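PDB 4XMR: putative methyl-accepting chemotaxis signal transduction protein from Campylobacter jejuni subsp. jejuni serotype O:2, which probably senses amino acids such as isoleucine through a tandem PAS sensory domain and passes the signal across the membrane to direct chemotaxis. Local coordinates for residues B[39-44]-B[156-160]; B[78-82]-B[92-96]. All blocks are in the same frame, centred on the assembly; numbering follows the deposited sequence.

The two contacts, with centres about 12 Å apart, meet in the six-stranded antiparallel sheet of the PAS-like domain that holds the isoleucine. Interaction 1 lays the long helix on strand 152-162, and interaction 2 pairs the neighbouring strand 80-84 with strand 90-94; along the chain the second is nested inside the loop closed by the first. Gly158 N lies 2.8 Å from Tyr82 O, as expected of adjacent strands. On the helix side of the sheet, Leu43 CD2 packs 3.5 Å from Val81 CG1. On the ligand side, Asp160 OD1 and Tyr82 OH, 2.7 Å apart, join the contacts in the pocket, where the carboxylate grips the isoleucine amino group and the tyrosine ring packs face-on against its side chain.

Interaction 1: B[39-44]-B[156-160]; sequences FTRALE and VLGVD. With ILE (isoleucine), chain E.
Leu43 and Leu157 form the centre of an apolar layer between helix 9-48 and strand 152-162. The CD2 branch of Leu43 comes within 3.6 Å of Leu157 CD1, while the other branch of Leu157, CD2, lies against the helix backbone, 3.6 Å from Thr40 O and close to Glu44 N. With its CG anti to the backbone N (chi1 169°), Phe39 brings its ring to Val159: CG2 meets the ring edge in plane, and CG1 approaches CE2 obliquely at 3.7 Å. Thr40 OG1 packs on Val159 CG2, while the hydroxyl hydrogen-bonds to Asn36 O, one turn back in the helix. The segment axes are 9.4 Å apart and run at 144°, roughly antiparallel but clearly skewed. This is the helix-on-sheet packing of a PAS-like (Cache) sensory domain, in which the long N-terminal helix covers one sheet face and the ligand pocket lies on the other. Among the polar groups, Glu44 OE2 turns from the strand to a salt bridge with Lys145. Asp160 points to the pocket side and accepts a 2.7 Å hydrogen bond at OD2 from the isoleucine N, while Thr142 is a further partner of OD1.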
loop_
_atom_site.group_PDB
_atom_site.type_symbol
_atom_site.label_atom_id
_atom_site.label_comp_id
_atom_site.label_asym_id
_atom_site.label_seq_id
_atom_site.Cartn_x
_atom_site.Cartn_y
_atom_site.Cartn_z
ATOM N N PHE B 39 11.584 0.576 -2.124
ATOM C CA PHE B 39 11.847 1.871 -2.738
ATOM C C PHE B 39 13.285 2.302 -2.454
ATOM O O PHE B 39 13.998 2.760 -3.346
ATOM C CB PHE B 39 10.847 2.880 -2.160
ATOM C CG PHE B 39 11.137 4.327 -2.483
ATOM C CD1 PHE B 39 10.600 4.919 -3.615
ATOM C CD2 PHE B 39 11.899 5.108 -1.621
ATOM C CE1 PHE B 39 10.827 6.262 -3.891
ATOM C CE2 PHE B 39 12.146 6.447 -1.893
ATOM C CZ PHE B 39 11.602 7.027 -3.026
ATOM N N THR B 40 13.699 2.179 -1.200
ATOM C CA THR B 40 15.022 2.626 -0.786
ATOM C C THR B 40 16.119 1.797 -1.449
ATOM O O THR B 40 17.138 2.341 -1.877
ATOM C CB THR B 40 15.132 2.595 0.759
ATOM O OG1 THR B 40 14.094 3.420 1.300
ATOM C CG2 THR B 40 16.475 3.135 1.230
ATOM N N ARG B 41 15.897 0.490 -1.571
ATOM C CA ARG B 41 16.842 -0.382 -2.272
ATOM C C ARG B 41 16.965 -0.015 -3.748
ATOM O O ARG B 41 18.062 -0.031 -4.311
ATOM C CB ARG B 41 16.427 -1.848 -2.153
ATOM C CG ARG B 41 16.773 -2.504 -0.820
ATOM C CD ARG B 41 16.579 -4.015 -0.904
ATOM N NE ARG B 41 15.163 -4.346 -0.905
ATOM C CZ ARG B 41 14.471 -4.620 0.192
ATOM N NH1 ARG B 41 15.077 -4.631 1.375
ATOM N NH2 ARG B 41 13.181 -4.899 0.105
ATOM N N ALA B 42 15.841 0.296 -4.384
ATOM C CA ALA B 42 15.858 0.681 -5.792
ATOM C C ALA B 42 16.657 1.973 -5.978
ATOM O O ALA B 42 17.449 2.103 -6.923
ATOM C CB ALA B 42 14.439 0.832 -6.324
ATOM N N LEU B 43 16.437 2.931 -5.083
ATOM C CA LEU B 43 17.151 4.200 -5.126
ATOM C C LEU B 43 18.660 3.973 -4.959
ATOM O O LEU B 43 19.458 4.523 -5.718
ATOM C CB LEU B 43 16.592 5.144 -4.061
ATOM C CG LEU B 43 17.237 6.520 -3.946
ATOM C CD1 LEU B 43 17.403 7.195 -5.303
ATOM C CD2 LEU B 43 16.364 7.381 -3.046
ATOM N N GLU B 44 19.052 3.150 -3.987
ATOM C CA GLU B 44 20.463 2.805 -3.810
ATOM C C GLU B 44 21.067 2.265 -5.099
ATOM O O GLU B 44 22.170 2.647 -5.488
ATOM C CB GLU B 44 20.599 1.756 -2.702
ATOM C CG GLU B 44 21.943 0.987 -2.701
ATOM C CD GLU B 44 21.936 -0.226 -1.778
ATOM O OE1 GLU B 44 20.920 -0.961 -1.746
ATOM O OE2 GLU B 44 22.950 -0.446 -1.077
ATOM N N VAL B 156 25.616 7.798 2.931
ATOM C CA VAL B 156 24.443 7.108 3.437
ATOM C C VAL B 156 23.184 7.749 2.859
ATOM O O VAL B 156 22.939 8.944 3.029
ATOM C CB VAL B 156 24.390 7.113 4.974
ATOM C CG1 VAL B 156 23.093 6.479 5.448
ATOM C CG2 VAL B 156 25.610 6.366 5.546
ATOM N N LEU B 157 22.408 6.938 2.152
ATOM C CA LEU B 157 21.112 7.347 1.624
ATOM C C LEU B 157 20.078 7.332 2.736
ATOM O O LEU B 157 20.031 6.379 3.528
ATOM C CB LEU B 157 20.689 6.363 0.547
ATOM C CG LEU B 157 19.277 6.518 -0.006
ATOM C CD1 LEU B 157 19.157 7.807 -0.817
ATOM C CD2 LEU B 157 18.915 5.304 -0.851
ATOM N N GLY B 158 19.239 8.364 2.794
ATOM C CA GLY B 158 18.120 8.388 3.711
ATOM C C GLY B 158 16.833 8.780 3.010
ATOM O O GLY B 158 16.827 9.629 2.100
ATOM N N VAL B 159 15.749 8.135 3.428
ATOM C CA VAL B 159 14.405 8.422 2.942
ATOM C C VAL B 159 13.500 8.644 4.148
ATOM O O VAL B 159 13.377 7.747 4.995
ATOM C CB VAL B 159 13.868 7.255 2.081
ATOM C CG1 VAL B 159 12.410 7.495 1.697
ATOM C CG2 VAL B 159 14.747 7.048 0.844
ATOM N N ASP B 160 12.890 9.825 4.243
ATOM C CA ASP B 160 12.006 10.139 5.359
ATOM C C ASP B 160 10.560 10.070 4.902
ATOM O O ASP B 160 10.155 10.781 3.965
ATOM C CB ASP B 160 12.236 11.554 5.910
ATOM C CG ASP B 160 13.614 11.765 6.511
ATOM O OD1 ASP B 160 14.348 10.791 6.762
ATOM O OD2 ASP B 160 13.950 12.946 6.742
HETATM N N ILE E . 15.421 13.577 8.926
HETATM C CA ILE E . 16.871 13.670 8.897
HETATM C C ILE E . 17.341 14.168 10.256
HETATM O O ILE E . 18.475 13.936 10.659
HETATM C CB ILE E . 17.362 14.588 7.745
HETATM C CG1 ILE E . 18.865 14.395 7.524
HETATM C CG2 ILE E . 17.016 16.047 8.009
HETATM C CD1 ILE E . 19.390 15.039 6.252
HETATM O OXT ILE E . 16.565 14.785 10.991
#

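Interaction 2: B[78-82]-B[92-96]; sequences ALNVY and LSQKS. With ILE (isoleucine), chain E; SO4 (sulfate ion), chain F.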
loop_
_atom_site.group_PDB
_atom_site.type_symbol
_atom_site.label_atom_id
_atom_site.label_comp_id
_atom_site.label_asym_id
_atom_site.label_seq_id
_atom_site.Cartn_x
_atom_site.Cartn_y
_atom_site.Cartn_z
ATOM N N ALA B 78 7.711 11.228 -0.855
ATOM C CA ALA B 78 8.471 11.204 0.396
ATOM C C ALA B 78 8.679 12.629 0.919
ATOM O O ALA B 78 8.627 13.594 0.154
ATOM C CB ALA B 78 9.823 10.516 0.189
ATOM N N LEU B 79 8.954 12.774 2.215
ATOM C CA LEU B 79 9.160 14.106 2.773
ATOM C C LEU B 79 10.557 14.636 2.438
ATOM O O LEU B 79 10.704 15.765 1.984
ATOM C CB LEU B 79 8.942 14.094 4.284
ATOM C CG LEU B 79 8.896 15.489 4.897
ATOM C CD1 LEU B 79 7.610 16.190 4.454
ATOM C CD2 LEU B 79 9.000 15.403 6.415
ATOM N N ASN B 80 11.578 13.821 2.687
ATOM C CA ASN B 80 12.963 14.162 2.400
ATOM C C ASN B 80 13.616 12.930 1.796
ATOM O O ASN B 80 13.361 11.802 2.241
ATOM C CB ASN B 80 13.746 14.468 3.686
ATOM C CG ASN B 80 13.250 15.692 4.426
ATOM O OD1 ASN B 80 13.123 16.782 3.866
ATOM N ND2 ASN B 80 13.036 15.528 5.717
ATOM N N VAL B 81 14.461 13.135 0.796
ATOM C CA VAL B 81 15.296 12.073 0.246
ATOM C C VAL B 81 16.689 12.667 0.120
ATOM O O VAL B 81 16.831 13.758 -0.427
ATOM C CB VAL B 81 14.769 11.575 -1.114
ATOM C CG1 VAL B 81 15.699 10.530 -1.698
ATOM C CG2 VAL B 81 13.367 11.013 -0.975
ATOM N N TYR B 82 17.715 11.982 0.627
ATOM C CA TYR B 82 19.011 12.620 0.774
ATOM C C TYR B 82 20.173 11.652 0.758
ATOM O O TYR B 82 20.017 10.455 1.033
ATOM C CB TYR B 82 19.059 13.467 2.054
ATOM C CG TYR B 82 18.519 12.786 3.285
ATOM C CD1 TYR B 82 17.163 12.849 3.582
ATOM C CD2 TYR B 82 19.357 12.097 4.161
ATOM C CE1 TYR B 82 16.649 12.239 4.715
ATOM C CE2 TYR B 82 18.855 11.486 5.300
ATOM C CZ TYR B 82 17.501 11.563 5.570
ATOM O OH TYR B 82 17.021 10.959 6.712
ATOM N N LEU B 92 20.274 17.200 -0.158
ATOM C CA LEU B 92 18.905 17.090 0.348
ATOM C C LEU B 92 17.851 17.480 -0.679
ATOM O O LEU B 92 17.855 18.608 -1.175
ATOM C CB LEU B 92 18.749 17.956 1.602
ATOM C CG LEU B 92 17.348 18.062 2.214
ATOM C CD1 LEU B 92 16.803 16.689 2.629
ATOM C CD2 LEU B 92 17.374 19.009 3.399
ATOM N N SER B 93 16.969 16.533 -0.998
ATOM C CA SER B 93 15.794 16.795 -1.817
ATOM C C SER B 93 14.555 16.865 -0.916
ATOM O O SER B 93 14.246 15.893 -0.203
ATOM C CB SER B 93 15.623 15.715 -2.881
ATOM O OG SER B 93 14.504 15.980 -3.702
ATOM N N GLN B 94 13.875 18.011 -0.931
ATOM C CA GLN B 94 12.627 18.201 -0.192
ATOM C C GLN B 94 11.754 19.261 -0.886
ATOM O O GLN B 94 12.252 20.005 -1.733
ATOM C CB GLN B 94 12.905 18.579 1.265
ATOM C CG GLN B 94 13.680 19.873 1.433
ATOM C CD GLN B 94 13.805 20.347 2.884
ATOM O OE1 GLN B 94 14.071 21.518 3.127
ATOM N NE2 GLN B 94 13.624 19.449 3.840
ATOM N N LYS B 95 10.468 19.326 -0.525
ATOM C CA LYS B 95 9.549 20.383 -0.987
ATOM C C LYS B 95 10.137 21.776 -0.780
ATOM O O LYS B 95 10.493 22.140 0.343
ATOM C CB LYS B 95 8.192 20.289 -0.261
ATOM C CG LYS B 95 7.207 21.455 -0.530
ATOM C CD LYS B 95 5.976 21.410 0.398
ATOM C CE LYS B 95 4.951 22.496 0.050
ATOM N NZ LYS B 95 3.759 22.496 0.954
ATOM N N SER B 96 10.223 22.536 -1.878
ATOM C CA SER B 96 10.688 23.931 -1.902
ATOM C C SER B 96 10.925 24.378 -3.333
ATOM O O SER B 96 12.072 24.595 -3.734
ATOM C CB SER B 96 11.981 24.141 -1.112
ATOM O OG SER B 96 12.948 23.151 -1.411
HETATM N N ILE E . 15.421 13.577 8.926
HETATM C CA ILE E . 16.871 13.670 8.897
HETATM C C ILE E . 17.341 14.168 10.256
HETATM O O ILE E . 18.475 13.936 10.659
HETATM C CB ILE E . 17.362 14.588 7.745
HETATM C CG1 ILE E . 18.865 14.395 7.524
HETATM C CG2 ILE E . 17.016 16.047 8.009
HETATM C CD1 ILE E . 19.390 15.039 6.252
HETATM O OXT ILE E . 16.565 14.785 10.991
HETATM S S SO4 F . 8.724 20.105 -5.107
HETATM O O1 SO4 F . 9.823 19.437 -5.791
HETATM O O2 SO4 F . 7.718 20.496 -6.089
HETATM O O3 SO4 F . 8.130 19.195 -4.131
HETATM O O4 SO4 F . 9.237 21.291 -4.430
HETATM O O HOH W 1 9.062 17.660 1.168
#
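Asn80 and Gln94 stand side by side on the pocket face of a beta hairpin, pointing the same way with their amide planes 29° apart. Gln94 NE2 donates to Asn80 OD1 at 2.7 Å; the acceptor lies in the glutamine amide plane, whereas the donor is tilted 24° from the asparagine carbonyl plane. The Leu92 side chain crosses that of Asn80, its CD1 lying 3.9 Å from Asn80 CB, and also reaches Tyr82 CD1 at 4.0 Å. Tyr82 has its CG between the backbone N and carbonyl carbon (chi1 46°), which carries the ring away from strand 90-94 and against the ligand: isoleucine CD1 sits 3.6 Å from the ring plane, over its centre, as a CH-pi contact. Val81 and Ser93 occupy the other face, towards helix 58-76, and form a hydrogen-bonded antiparallel pair, Val81 N to Ser93 O at 2.9 Å and Ser93 N to Val81 O at 2.8 Å. One water bridges Leu79 O and Lys95 N. Leu79 and Asn80 form a classic beta bulge opposite Asp160. With OD1 engaged by Gln94, the Asn80 amide directs ND2 to Asp160 and Asp133, both of which bind the isoleucine; Asn80 is thus a second-shell residue that probably positions the two aspartates, and Gln94, one step further out, orients Asn80.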